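Local structure of NAD(P)-dependent oxidoreductase (Pseudomonas putida, 7A3W) at residues B[17-22]-B[69-74]; B[195-200]-B[253-258]; B[267-272]-B[287-292]. The protein probably catalyses NADPH-dependent reduction of imines, acting as an imine reductase used for both conjugate reduction and reductive amination. All blocks are in the same frame, centred on the assembly; numbering follows the deposited sequence.

Interaction 1 (B[17-22]-B[69-74]). With NDP (NADPH dihydro-nicotinamide-adenine-dinucleotide phosphate), chain F.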
ATOM      1  N   GLY B  17     -26.512   7.261   5.430  1.00 16.83           N
ATOM      2  CA  GLY B  17     -25.741   7.487   4.196  1.00 15.95           C
ATOM      3  C   GLY B  17     -25.271   6.194   3.565  1.00 16.62           C
ATOM      4  O   GLY B  17     -25.898   5.080   3.804  1.00 16.43           O
ATOM      5  N   ALA B  18     -24.225   6.293   2.740  1.00 16.57           N
ATOM      6  CA  ALA B  18     -23.700   5.128   1.995  1.00 18.06           C
ATOM      7  C   ALA B  18     -23.393   3.988   2.966  1.00 17.47           C
ATOM      8  O   ALA B  18     -23.787   2.812   2.665  1.00 18.69           O
ATOM      9  CB  ALA B  18     -22.485   5.529   1.197  1.00 17.68           C
ATOM     10  N   MET B  19     -22.766   4.286   4.106  1.00 16.97           N
ATOM     11  CA  MET B  19     -22.356   3.225   5.085  1.00 16.22           C
ATOM     12  C   MET B  19     -23.510   2.895   6.041  1.00 15.56           C
ATOM     13  O   MET B  19     -23.859   1.669   6.169  1.00 15.03           O
ATOM     14  CB  MET B  19     -21.092   3.688   5.827  1.00 17.26           C
ATOM     15  CG  MET B  19     -20.563   2.719   6.837  1.00 19.95           C
ATOM     16  SD  MET B  19     -20.158   1.067   6.176  1.00 20.26           S
ATOM     17  CE  MET B  19     -18.581   1.336   5.365  1.00 20.27           C
ATOM     18  N   GLY B  20     -24.118   3.897   6.675  1.00 15.49           N
ATOM     19  CA  GLY B  20     -25.184   3.709   7.688  1.00 15.15           C
ATOM     20  C   GLY B  20     -26.347   2.889   7.154  1.00 15.77           C
ATOM     21  O   GLY B  20     -26.866   1.994   7.878  1.00 15.09           O
ATOM     22  N   SER B  21     -26.745   3.119   5.907  1.00 15.80           N
ATOM     23  CA  SER B  21     -27.908   2.394   5.312  1.00 15.28           C
ATOM     24  C   SER B  21     -27.595   0.894   5.295  1.00 15.38           C
ATOM     25  O   SER B  21     -28.489   0.082   5.583  1.00 14.57           O
ATOM     26  CB  SER B  21     -28.269   2.889   3.973  1.00 16.48           C
ATOM     27  OG  SER B  21     -27.156   2.874   3.110  1.00 19.26           O
ATOM     28  N   VAL B  22     -26.358   0.548   4.955  1.00 16.04           N
ATOM     29  CA  VAL B  22     -25.929  -0.872   4.839  1.00 16.36           C
ATOM     30  C   VAL B  22     -25.783  -1.496   6.235  1.00 15.93           C
ATOM     31  O   VAL B  22     -26.079  -2.722   6.407  1.00 15.60           O
ATOM     32  CB  VAL B  22     -24.649  -0.932   3.993  1.00 16.74           C
ATOM     33  CG1 VAL B  22     -24.009  -2.307   4.045  1.00 16.37           C
ATOM     34  CG2 VAL B  22     -24.914  -0.470   2.568  1.00 17.54           C
ATOM     35  N   ILE B  69     -26.027   2.694  17.234  1.00 16.15           N
ATOM     36  CA  ILE B  69     -24.858   2.778  16.307  1.00 16.20           C
ATOM     37  C   ILE B  69     -24.954   4.102  15.558  1.00 16.18           C
ATOM     38  O   ILE B  69     -26.001   4.371  14.974  1.00 18.15           O
ATOM     39  CB  ILE B  69     -24.821   1.577  15.358  1.00 16.90           C
ATOM     40  CG1 ILE B  69     -24.618   0.277  16.140  1.00 19.11           C
ATOM     41  CG2 ILE B  69     -23.766   1.785  14.288  1.00 16.32           C
ATOM     42  CD1 ILE B  69     -24.988  -0.949  15.350  1.00 21.67           C
ATOM     43  N   ILE B  70     -23.900   4.900  15.603  1.00 15.75           N
ATOM     44  CA  ILE B  70     -23.869   6.245  14.960  1.00 15.77           C
ATOM     45  C   ILE B  70     -22.996   6.135  13.716  1.00 16.48           C
ATOM     46  O   ILE B  70     -21.874   5.624  13.819  1.00 17.72           O
ATOM     47  CB  ILE B  70     -23.295   7.298  15.907  1.00 15.96           C
ATOM     48  CG1 ILE B  70     -23.874   7.222  17.315  1.00 16.07           C
ATOM     49  CG2 ILE B  70     -23.456   8.695  15.288  1.00 17.24           C
ATOM     50  CD1 ILE B  70     -25.377   7.355  17.378  1.00 16.46           C
ATOM     51  N   CYS B  71     -23.484   6.568  12.572  1.00 16.19           N
ATOM     52  CA  CYS B  71     -22.696   6.581  11.320  1.00 16.25           C
ATOM     53  C   CYS B  71     -23.072   7.815  10.509  1.00 17.10           C
ATOM     54  O   CYS B  71     -23.605   7.698   9.398  1.00 18.33           O
ATOM     55  CB  CYS B  71     -22.892   5.307  10.517  1.00 18.14           C
ATOM     56  SG  CYS B  71     -21.563   5.100   9.315  1.00 19.23           S
ATOM     57  N   MET B  72     -22.814   8.965  11.085  1.00 18.59           N
ATOM     58  CA  MET B  72     -23.057  10.266  10.428  1.00 19.49           C
ATOM     59  C   MET B  72     -21.733  10.726   9.808  1.00 18.23           C
ATOM     60  O   MET B  72     -20.705  10.070   9.962  1.00 16.74           O
ATOM     61  CB  MET B  72     -23.564  11.298  11.436  1.00 22.31           C
ATOM     62  CG  MET B  72     -24.960  11.020  11.937  1.00 26.62           C
ATOM     63  SD  MET B  72     -25.286  11.842  13.523  1.00 28.25           S
ATOM     64  CE  MET B  72     -26.494  10.706  14.189  1.00 36.13           C
ATOM     65  N   ILE B  73     -21.758  11.829   9.068  1.00 16.36           N
ATOM     66  CA  ILE B  73     -20.581  12.247   8.279  1.00 17.22           C
ATOM     67  C   ILE B  73     -19.374  12.379   9.222  1.00 16.52           C
ATOM     68  O   ILE B  73     -18.256  12.020   8.831  1.00 16.63           O
ATOM     69  CB  ILE B  73     -20.864  13.534   7.480  1.00 17.78           C
ATOM     70  CG1 ILE B  73     -19.693  13.848   6.544  1.00 19.61           C
ATOM     71  CG2 ILE B  73     -21.224  14.689   8.419  1.00 17.86           C
ATOM     72  CD1 ILE B  73     -19.287  12.674   5.681  1.00 21.15           C
ATOM     73  N   ASP B  74     -19.586  12.862  10.438  1.00 17.85           N
ATOM     74  CA  ASP B  74     -18.470  13.048  11.399  1.00 18.30           C
ATOM     75  C   ASP B  74     -18.977  13.072  12.839  1.00 17.09           C
ATOM     76  O   ASP B  74     -20.197  13.142  13.084  1.00 16.03           O
ATOM     77  CB  ASP B  74     -17.610  14.264  11.055  1.00 19.44           C
ATOM     78  CG  ASP B  74     -18.323  15.593  11.134  1.00 22.51           C
ATOM     79  OD1 ASP B  74     -19.297  15.701  11.903  1.00 24.32           O
ATOM     80  OD2 ASP B  74     -17.894  16.516  10.426  1.00 27.05           O
TER
HETATM   81  PA  NDP F 301     -22.569   9.882   3.489  1.00 18.66           P
HETATM   82  O1A NDP F 301     -23.170   8.867   2.560  1.00 16.23           O
HETATM   83  O2A NDP F 301     -22.185  11.266   3.020  1.00 17.04           O
HETATM   84  O5B NDP F 301     -23.596  10.036   4.708  1.00 19.14           O
HETATM   85  C5B NDP F 301     -23.435  11.102   5.662  1.00 21.17           C
HETATM   86  C4B NDP F 301     -24.500  10.911   6.709  1.00 20.90           C
HETATM   87  O4B NDP F 301     -24.374  11.948   7.725  1.00 19.63           O
HETATM   88  C3B NDP F 301     -25.946  10.990   6.203  1.00 19.37           C
HETATM   89  O3B NDP F 301     -26.737  10.161   7.024  1.00 21.32           O
HETATM   90  C2B NDP F 301     -26.240  12.466   6.412  1.00 20.08           C
HETATM   91  O2B NDP F 301     -27.616  12.848   6.526  1.00 20.06           O
HETATM   92  C1B NDP F 301     -25.606  12.630   7.785  1.00 19.84           C
HETATM   93  N9A NDP F 301     -25.377  14.014   8.146  1.00 19.47           N
HETATM   94  C8A NDP F 301     -24.571  14.945   7.547  1.00 19.91           C
HETATM   95  N7A NDP F 301     -24.615  16.114   8.140  1.00 19.13           N
HETATM   96  C5A NDP F 301     -25.467  15.921   9.218  1.00 19.58           C
HETATM   97  C6A NDP F 301     -25.929  16.774  10.237  1.00 21.30           C
HETATM   98  N6A NDP F 301     -25.553  18.051  10.372  1.00 21.94           N
HETATM   99  N1A NDP F 301     -26.781  16.252  11.143  1.00 22.91           N
HETATM  100  C2A NDP F 301     -27.163  14.973  11.023  1.00 24.09           C
HETATM  101  N3A NDP F 301     -26.816  14.082  10.103  1.00 22.74           N
HETATM  102  C4A NDP F 301     -25.956  14.629   9.222  1.00 20.67           C
HETATM  103  O3  NDP F 301     -21.317   9.314   4.296  1.00 17.32           O
HETATM  104  PN  NDP F 301     -20.938   7.765   4.536  1.00 16.47           P
HETATM  105  O1N NDP F 301     -20.135   7.374   3.353  1.00 16.49           O
HETATM  106  O2N NDP F 301     -22.170   6.967   4.844  1.00 15.87           O
HETATM  107  O5D NDP F 301     -19.946   7.899   5.767  1.00 16.59           O
HETATM  108  C5D NDP F 301     -20.389   8.017   7.137  1.00 16.96           C
HETATM  109  C4D NDP F 301     -19.184   7.906   8.035  1.00 16.65           C
HETATM  110  O4D NDP F 301     -18.589   6.586   7.909  1.00 17.25           O
HETATM  111  C3D NDP F 301     -18.054   8.917   7.768  1.00 15.38           C
HETATM  112  O3D NDP F 301     -17.601   9.456   9.002  1.00 14.46           O
HETATM  113  C2D NDP F 301     -17.030   8.084   7.019  1.00 17.01           C
HETATM  114  O2D NDP F 301     -15.722   8.624   7.154  1.00 16.43           O
HETATM  115  C1D NDP F 301     -17.221   6.696   7.634  1.00 17.04           C
HETATM  116  N1N NDP F 301     -16.856   5.570   6.720  1.00 18.97           N
HETATM  117  C2N NDP F 301     -17.432   5.399   5.480  1.00 18.78           C
HETATM  118  C3N NDP F 301     -16.961   4.459   4.585  1.00 22.19           C
HETATM  119  C7N NDP F 301     -17.555   4.250   3.233  1.00 23.13           C
HETATM  120  O7N NDP F 301     -16.977   3.478   2.470  1.00 20.57           O
HETATM  121  N7N NDP F 301     -18.687   4.835   2.878  1.00 21.95           N
HETATM  122  C4N NDP F 301     -15.864   3.559   5.001  1.00 21.49           C
HETATM  123  C5N NDP F 301     -15.350   3.800   6.326  1.00 20.70           C
HETATM  124  C6N NDP F 301     -15.905   4.669   7.145  1.00 19.51           C
HETATM  125  P2B NDP F 301     -28.396  13.134   5.139  1.00 19.65           P
HETATM  126  O1X NDP F 301     -27.480  14.082   4.369  1.00 19.85           O
HETATM  127  O2X NDP F 301     -28.719  11.814   4.475  1.00 18.01           O
HETATM  128  O3X NDP F 301     -29.621  13.824   5.702  1.00 19.16           O
HETATM  129  O   HOH W   1     -23.955   6.686   6.821  1.00 18.06           O
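Met19 and Cys71 meet at the mouth of a Rossmann fold, where the glycine-rich turn after the first strand holds the NADPH pyrophosphate and the loop after strand 67-70 lines the riboses and adenine. The dry part of the contact is small and close. CG of Met19 lies 3.6 Å from SG of Cys71, and Gly20, with no side chain of its own, lets the helix come near enough for its CA to sit 4.0 Å from CB of Cys71. The thiol stands anti to its own backbone N (chi1 -162°), which directs it at Met19 and brings it alongside the nicotinamide ribose.

Beyond this patch the two segments part, and water joins them instead of side chains. One water accepts from Gly20 N, and weakly from Gly17 N, while donating to Cys71 O and to phosphate oxygen O2N of the cofactor. Its position is consistent with the structural water familiar from Rossmann dinucleotide-binding folds. O2N also receives the N-H of Met19, and Ala18 N reaches O1A at 2.8 Å in an almost straight bond (172°). Both amides lie at the N-terminal end of helix 18-29, which probably helps to offset the phosphate charge. Farther along the cofactor, Ile73 O takes a hydrogen bond from O3D, a hydroxyl of the nicotinamide ribose, at 2.7 Å, and CG2 of Ile73 packs on the adenine. Met19, bent at chi2 and chi3, turns its end away from Cys71, so that CE comes to rest 3.5 Å from C4N of the dihydronicotinamide ring.

Interaction 2 (B[195-200]-B[253-258])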
ATOM      1  N   ALA B 195      -0.481   3.183 -11.881  1.00 18.66           N
ATOM      2  CA  ALA B 195      -1.436   2.725 -12.909  1.00 18.19           C
ATOM      3  C   ALA B 195      -1.430   3.747 -14.046  1.00 17.94           C
ATOM      4  O   ALA B 195      -1.455   3.334 -15.223  1.00 18.86           O
ATOM      5  CB  ALA B 195      -2.808   2.552 -12.320  1.00 19.08           C
ATOM      6  N   VAL B 196      -1.313   5.031 -13.715  1.00 18.23           N
ATOM      7  CA  VAL B 196      -1.277   6.102 -14.745  1.00 19.24           C
ATOM      8  C   VAL B 196       0.027   5.982 -15.541  1.00 20.53           C
ATOM      9  O   VAL B 196      -0.045   5.982 -16.793  1.00 20.28           O
ATOM     10  CB  VAL B 196      -1.497   7.490 -14.136  1.00 18.73           C
ATOM     11  CG1 VAL B 196      -1.137   8.580 -15.127  1.00 19.38           C
ATOM     12  CG2 VAL B 196      -2.925   7.653 -13.646  1.00 17.74           C
ATOM     13  N   LEU B 197       1.173   5.832 -14.876  1.00 18.95           N
ATOM     14  CA  LEU B 197       2.459   5.638 -15.603  1.00 19.07           C
ATOM     15  C   LEU B 197       2.338   4.422 -16.523  1.00 18.58           C
ATOM     16  O   LEU B 197       2.713   4.514 -17.713  1.00 17.86           O
ATOM     17  CB  LEU B 197       3.613   5.488 -14.605  1.00 19.60           C
ATOM     18  CG  LEU B 197       5.015   5.399 -15.231  1.00 20.59           C
ATOM     19  CD1 LEU B 197       5.308   6.622 -16.089  1.00 21.33           C
ATOM     20  CD2 LEU B 197       6.086   5.281 -14.157  1.00 20.55           C
ATOM     21  N   ALA B 198       1.822   3.303 -16.031  1.00 16.98           N
ATOM     22  CA  ALA B 198       1.727   2.066 -16.840  1.00 18.94           C
ATOM     23  C   ALA B 198       0.877   2.330 -18.087  1.00 19.35           C
ATOM     24  O   ALA B 198       1.285   1.980 -19.207  1.00 18.49           O
ATOM     25  CB  ALA B 198       1.142   0.964 -16.026  1.00 19.18           C
ATOM     26  N   SER B 199      -0.273   2.969 -17.879  1.00 21.21           N
ATOM     27  CA  SER B 199      -1.232   3.327 -18.941  1.00 22.22           C
ATOM     28  C   SER B 199      -0.530   4.183 -20.000  1.00 22.06           C
ATOM     29  O   SER B 199      -0.761   3.913 -21.201  1.00 23.01           O
ATOM     30  CB  SER B 199      -2.446   4.015 -18.363  1.00 25.33           C
ATOM     31  OG  SER B 199      -3.264   4.516 -19.399  1.00 28.96           O
ATOM     32  N   CYS B 200       0.298   5.159 -19.594  1.00 23.17           N
ATOM     33  CA  CYS B 200       1.049   6.046 -20.514  1.00 23.19           C
ATOM     34  C   CYS B 200       2.019   5.223 -21.377  1.00 24.94           C
ATOM     35  O   CYS B 200       2.360   5.679 -22.483  1.00 25.27           O
ATOM     36  CB  CYS B 200       1.808   7.145 -19.787  1.00 25.85           C
ATOM     37  SG  CYS B 200       0.753   8.393 -18.995  1.00 27.99           S
ATOM     38  N   LEU B 253      10.854   8.903 -10.930  1.00 18.60           N
ATOM     39  CA  LEU B 253      10.365  10.291 -11.079  1.00 20.34           C
ATOM     40  C   LEU B 253      10.556  10.739 -12.528  1.00 21.15           C
ATOM     41  O   LEU B 253       9.653  11.378 -13.084  1.00 21.17           O
ATOM     42  CB  LEU B 253      11.146  11.192 -10.131  1.00 19.88           C
ATOM     43  CG  LEU B 253      10.847  12.683 -10.235  1.00 21.17           C
ATOM     44  CD1 LEU B 253       9.352  12.931 -10.046  1.00 22.39           C
ATOM     45  CD2 LEU B 253      11.661  13.430  -9.187  1.00 20.89           C
ATOM     46  N   ASP B 254      11.736  10.483 -13.084  1.00 22.58           N
ATOM     47  CA  ASP B 254      12.078  10.865 -14.480  1.00 23.16           C
ATOM     48  C   ASP B 254      11.024  10.280 -15.431  1.00 22.75           C
ATOM     49  O   ASP B 254      10.531  11.009 -16.311  1.00 23.54           O
ATOM     50  CB  ASP B 254      13.482  10.386 -14.832  1.00 23.57           C
ATOM     51  CG  ASP B 254      13.824  10.567 -16.295  1.00 25.16           C
ATOM     52  OD1 ASP B 254      14.072  11.709 -16.658  1.00 26.70           O
ATOM     53  OD2 ASP B 254      13.807   9.574 -17.045  1.00 25.30           O
ATOM     54  N   ALA B 255      10.684   9.002 -15.264  1.00 20.04           N
ATOM     55  CA  ALA B 255       9.665   8.310 -16.083  1.00 20.28           C
ATOM     56  C   ALA B 255       8.305   8.998 -15.936  1.00 20.31           C
ATOM     57  O   ALA B 255       7.631   9.201 -16.964  1.00 20.82           O
ATOM     58  CB  ALA B 255       9.610   6.851 -15.711  1.00 19.34           C
ATOM     59  N   LEU B 256       7.916   9.376 -14.724  1.00 20.53           N
ATOM     60  CA  LEU B 256       6.618  10.063 -14.486  1.00 20.71           C
ATOM     61  C   LEU B 256       6.630  11.417 -15.199  1.00 23.66           C
ATOM     62  O   LEU B 256       5.652  11.727 -15.910  1.00 22.27           O
ATOM     63  CB  LEU B 256       6.357  10.244 -12.991  1.00 20.98           C
ATOM     64  CG  LEU B 256       6.076   8.959 -12.219  1.00 19.84           C
ATOM     65  CD1 LEU B 256       6.270   9.150 -10.725  1.00 20.31           C
ATOM     66  CD2 LEU B 256       4.674   8.452 -12.511  1.00 21.64           C
ATOM     67  N   GLN B 257       7.706  12.182 -15.044  1.00 24.92           N
ATOM     68  CA  GLN B 257       7.819  13.531 -15.659  1.00 28.49           C
ATOM     69  C   GLN B 257       7.738  13.404 -17.188  1.00 31.31           C
ATOM     70  O   GLN B 257       6.972  14.175 -17.823  1.00 35.24           O
ATOM     71  CB  GLN B 257       9.099  14.210 -15.165  1.00 30.28           C
ATOM     72  CG  GLN B 257       9.024  14.618 -13.695  1.00 36.61           C
ATOM     73  CD  GLN B 257      10.329  15.157 -13.148  1.00 40.54           C
ATOM     74  OE1 GLN B 257      11.415  14.830 -13.619  1.00 48.53           O
ATOM     75  NE2 GLN B 257      10.238  15.977 -12.110  1.00 41.80           N
ATOM     76  N   ARG B 258       8.428  12.429 -17.774  1.00 31.38           N
ATOM     77  CA  ARG B 258       8.449  12.259 -19.248  1.00 33.55           C
ATOM     78  C   ARG B 258       7.075  11.770 -19.745  1.00 31.66           C
ATOM     79  O   ARG B 258       6.730  12.124 -20.875  1.00 32.79           O
ATOM     80  CB  ARG B 258       9.652  11.397 -19.654  1.00 38.50           C
ATOM     81  CG  ARG B 258      10.941  12.214 -19.716  1.00 44.17           C
ATOM     82  CD  ARG B 258      12.253  11.527 -19.367  1.00 48.37           C
ATOM     83  NE  ARG B 258      12.581  10.341 -20.152  1.00 52.58           N
ATOM     84  CZ  ARG B 258      12.130   9.119 -19.894  1.00 50.56           C
ATOM     85  NH2 ARG B 258      12.498   8.109 -20.661  1.00 55.17           N
TER
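Leu197 is the one side chain that helix 173-200 sends into this contact, and it is received by Ala255 and Leu256 of helix 242-258. With CG anti to the backbone N (chi1 -175°), its isobutyl group stands out from its helix and sends its two methyls to different places: CD1 to the Ala255 backbone, CD2 between the side chains of Ala255 and Leu256. CD1 lies 3.6 Å from the carbonyl oxygen of Ala255. CD2 faces CB of Ala255 at 4.2 Å and CD2 of Leu256 at 3.8 Å. Leu256 has the other common leucine shape, CG beside the backbone N (chi1 -69°). Its CA-CB bond runs past the opposing helix, yet the torsion swings CD2 back until it lies 3.8 Å from CB of Leu197, and the two leucines cross at about a right angle.

Both helices belong to the all-helical C-terminal domain of the reductive aminase-like family, and no hydrogen bond links them here. Ala259 extends the apolar surface met by Leu197, while Ala255 also packs on Leu178 of the second subunit. Around the side of helix 242-258, Asp254 and Arg258, one turn apart, form a salt bridge within the segment, NE of Arg258 lying 3.4 Å from OD2 of Asp254.

Interaction 3 (B[267-272]-B[287-292])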
ATOM      1  N   ASP B 267       7.095  12.104  -4.975  1.00 20.63           N
ATOM      2  CA  ASP B 267       7.749  13.289  -4.358  1.00 21.87           C
ATOM      3  C   ASP B 267       7.758  13.143  -2.833  1.00 21.11           C
ATOM      4  O   ASP B 267       8.797  13.460  -2.187  1.00 19.43           O
ATOM      5  CB  ASP B 267       7.051  14.588  -4.736  1.00 22.32           C
ATOM      6  CG  ASP B 267       7.225  14.977  -6.186  1.00 25.67           C
ATOM      7  OD1 ASP B 267       8.127  14.451  -6.845  1.00 25.68           O
ATOM      8  OD2 ASP B 267       6.453  15.822  -6.631  1.00 29.33           O
ATOM      9  N   ALA B 268       6.660  12.660  -2.257  1.00 21.02           N
ATOM     10  CA  ALA B 268       6.533  12.474  -0.791  1.00 20.66           C
ATOM     11  C   ALA B 268       7.563  11.448  -0.308  1.00 19.15           C
ATOM     12  O   ALA B 268       8.309  11.724   0.641  1.00 18.99           O
ATOM     13  CB  ALA B 268       5.114  12.089  -0.443  1.00 19.94           C
ATOM     14  N   TYR B 269       7.620  10.281  -0.930  1.00 20.36           N
ATOM     15  CA  TYR B 269       8.587   9.230  -0.540  1.00 20.33           C
ATOM     16  C   TYR B 269      10.017   9.764  -0.679  1.00 20.29           C
ATOM     17  O   TYR B 269      10.831   9.561   0.222  1.00 20.76           O
ATOM     18  CB  TYR B 269       8.371   7.986  -1.392  1.00 20.49           C
ATOM     19  CG  TYR B 269       9.508   7.005  -1.351  1.00 18.61           C
ATOM     20  CD1 TYR B 269       9.732   6.175  -0.257  1.00 18.04           C
ATOM     21  CD2 TYR B 269      10.363   6.901  -2.427  1.00 18.46           C
ATOM     22  CE1 TYR B 269      10.773   5.266  -0.252  1.00 18.42           C
ATOM     23  CE2 TYR B 269      11.405   6.002  -2.440  1.00 17.94           C
ATOM     24  CZ  TYR B 269      11.592   5.160  -1.364  1.00 18.51           C
ATOM     25  OH  TYR B 269      12.633   4.280  -1.412  1.00 19.77           O
ATOM     26  N   LEU B 270      10.324  10.463  -1.771  1.00 20.01           N
ATOM     27  CA  LEU B 270      11.709  10.974  -1.982  1.00 21.58           C
ATOM     28  C   LEU B 270      12.050  11.985  -0.887  1.00 21.48           C
ATOM     29  O   LEU B 270      13.210  11.969  -0.432  1.00 19.63           O
ATOM     30  CB  LEU B 270      11.855  11.570  -3.382  1.00 22.07           C
ATOM     31  CG  LEU B 270      12.235  10.567  -4.465  1.00 23.78           C
ATOM     32  CD1 LEU B 270      12.156  11.214  -5.840  1.00 25.25           C
ATOM     33  CD2 LEU B 270      13.622   9.987  -4.210  1.00 24.63           C
ATOM     34  N   SER B 271      11.091  12.808  -0.463  1.00 21.89           N
ATOM     35  CA  SER B 271      11.315  13.802   0.618  1.00 22.43           C
ATOM     36  C   SER B 271      11.684  13.068   1.908  1.00 22.70           C
ATOM     37  O   SER B 271      12.555  13.548   2.642  1.00 21.47           O
ATOM     38  CB  SER B 271      10.127  14.730   0.804  1.00 22.38           C
ATOM     39  OG  SER B 271       9.070  14.096   1.511  1.00 22.28           O
ATOM     40  N   TYR B 272      11.073  11.916   2.191  1.00 20.19           N
ATOM     41  CA  TYR B 272      11.368  11.150   3.418  1.00 19.15           C
ATOM     42  C   TYR B 272      12.759  10.518   3.289  1.00 20.62           C
ATOM     43  O   TYR B 272      13.533  10.515   4.269  1.00 23.97           O
ATOM     44  CB  TYR B 272      10.277  10.122   3.681  1.00 20.05           C
ATOM     45  CG  TYR B 272       8.920  10.715   3.969  1.00 19.93           C
ATOM     46  CD1 TYR B 272       8.777  12.039   4.345  1.00 19.21           C
ATOM     47  CD2 TYR B 272       7.778   9.925   3.933  1.00 21.19           C
ATOM     48  CE1 TYR B 272       7.539  12.576   4.646  1.00 20.38           C
ATOM     49  CE2 TYR B 272       6.530  10.447   4.246  1.00 21.16           C
ATOM     50  CZ  TYR B 272       6.411  11.785   4.598  1.00 21.27           C
ATOM     51  OH  TYR B 272       5.208  12.355   4.908  1.00 20.58           O
ATOM     52  N   ALA B 287      14.101   1.178   6.403  1.00 18.68           N
ATOM     53  CA  ALA B 287      13.342   1.285   7.670  1.00 19.11           C
ATOM     54  C   ALA B 287      13.807   2.521   8.464  1.00 19.11           C
ATOM     55  O   ALA B 287      13.000   3.069   9.200  1.00 18.63           O
ATOM     56  CB  ALA B 287      13.448   0.008   8.465  1.00 19.28           C
ATOM     57  N   SER B 288      15.044   2.983   8.286  1.00 19.61           N
ATOM     58  CA  SER B 288      15.605   4.147   9.024  1.00 19.75           C
ATOM     59  C   SER B 288      14.773   5.410   8.753  1.00 20.04           C
ATOM     60  O   SER B 288      14.921   6.374   9.507  1.00 18.02           O
ATOM     61  CB  SER B 288      17.055   4.346   8.675  1.00 21.20           C
ATOM     62  OG  SER B 288      17.208   4.769   7.331  1.00 22.70           O
ATOM     63  N   LEU B 289      13.967   5.438   7.685  1.00 20.72           N
ATOM     64  CA  LEU B 289      13.108   6.616   7.393  1.00 19.85           C
ATOM     65  C   LEU B 289      12.176   6.878   8.590  1.00 19.60           C
ATOM     66  O   LEU B 289      11.907   8.040   8.860  1.00 17.27           O
ATOM     67  CB  LEU B 289      12.277   6.379   6.135  1.00 21.62           C
ATOM     68  CG  LEU B 289      12.839   6.949   4.841  1.00 20.26           C
ATOM     69  CD1 LEU B 289      14.257   6.469   4.578  1.00 20.99           C
ATOM     70  CD2 LEU B 289      11.923   6.572   3.697  1.00 20.11           C
ATOM     71  N   PHE B 290      11.731   5.836   9.298  1.00 19.94           N
ATOM     72  CA  PHE B 290      10.858   6.000  10.484  1.00 20.73           C
ATOM     73  C   PHE B 290      11.528   6.949  11.483  1.00 20.42           C
ATOM     74  O   PHE B 290      10.859   7.871  11.959  1.00 19.42           O
ATOM     75  CB  PHE B 290      10.548   4.664  11.142  1.00 21.59           C
ATOM     76  CG  PHE B 290       9.662   4.754  12.351  1.00 22.07           C
ATOM     77  CD1 PHE B 290      10.192   5.018  13.605  1.00 23.38           C
ATOM     78  CD2 PHE B 290       8.298   4.529  12.255  1.00 21.60           C
ATOM     79  CE1 PHE B 290       9.380   5.061  14.726  1.00 24.10           C
ATOM     80  CE2 PHE B 290       7.484   4.563  13.377  1.00 21.69           C
ATOM     81  CZ  PHE B 290       8.025   4.820  14.614  1.00 23.29           C
ATOM     82  N   LYS B 291      12.809   6.723  11.763  1.00 21.50           N
ATOM     83  CA  LYS B 291      13.586   7.508  12.761  1.00 22.40           C
ATOM     84  C   LYS B 291      13.798   8.913  12.209  1.00 22.70           C
ATOM     85  O   LYS B 291      13.707   9.872  13.005  1.00 22.24           O
ATOM     86  CB  LYS B 291      14.888   6.758  13.078  1.00 27.58           C
ATOM     87  CG  LYS B 291      15.959   7.510  13.852  1.00 31.05           C
ATOM     88  CD  LYS B 291      17.215   6.663  14.012  1.00 32.03           C
ATOM     89  CE  LYS B 291      18.349   7.404  14.683  1.00 33.09           C
ATOM     90  NZ  LYS B 291      18.023   7.657  16.103  1.00 35.59           N
ATOM     91  N   ALA B 292      14.026   9.068  10.902  1.00 19.82           N
ATOM     92  CA  ALA B 292      14.284  10.392  10.277  1.00 20.34           C
ATOM     93  C   ALA B 292      13.000  11.227  10.304  1.00 21.21           C
ATOM     94  O   ALA B 292      13.056  12.470  10.426  1.00 21.79           O
ATOM     95  CB  ALA B 292      14.759  10.210   8.866  1.00 22.38           C
TER
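Two tyrosines, Tyr269 and Tyr272, meet Leu289 in different ways, one through its ring and the other through the base of its side chain and its backbone oxygen. The ring of Tyr269 is approached obliquely by the leucine, CE1 lying 4.3 Å from CD2 of Leu289, and it is stacked with the ring of Phe185 from the second subunit. The Tyr272 ring has the carbonyl oxygen of Ala268, one turn earlier in the same helix, on one face, 3.5 Å above the plane and shifted toward the rim. With chi2 at -18°, the plane of this ring nearly contains its own CA.

Leu289 touches Tyr272 at its CB and backbone carbonyl, not at the ring. Its CD2 is 3.9 Å from CB of Tyr272, and its CG lies 3.7 Å from the backbone oxygen of the same residue. The leucine has an unusual first torsion (chi1 -96°), well away from a staggered value, so fitting against this part of the helix may cost it a little strain. Tyr272, with CG beside the backbone N, leads its phenol away from Leu289 and into the dimer interface, where OH is hydrogen-bonded to Glu193 OE1 and Ala264 N of the second subunit.

Ala268 O has further duties. It accepts from Tyr272 N as part of the helix and from Ser271 OG at 2.6 Å, so two donors share the oxygen that lies over the ring. Leu289 in turn also packs on Cys273 and Ala276 of helix 264-278 and on Leu192 of the second subunit. The short last helix, 289-293, is thus folded back on helix 264-278 within the helical C-terminal domain of an imine reductase, beside the interface where the two subunits interlock.

All three contacts are buried, but they serve different parts of the fold. Interaction 1 lies in the nucleotide-binding domain, about 37 Å and 36 Å between centres from the other two, and relies on backbone amides, a water and the cofactor's phosphates. Interactions 2 and 3 share the helical C-terminal domain and are mainly apolar, with leucines as the chief contributors. These two touch directly, as Leu253 of helix 242-258 packs on Asp267 and Leu270 of helix 264-278, which follows it in the chain. The second subunit reaches all three: by packing around interaction 2, by packing and a hydrogen bond to the cofactor at interaction 1, and at interaction 3 by packing, hydrogen bonds to Tyr272 OH and a ring stack.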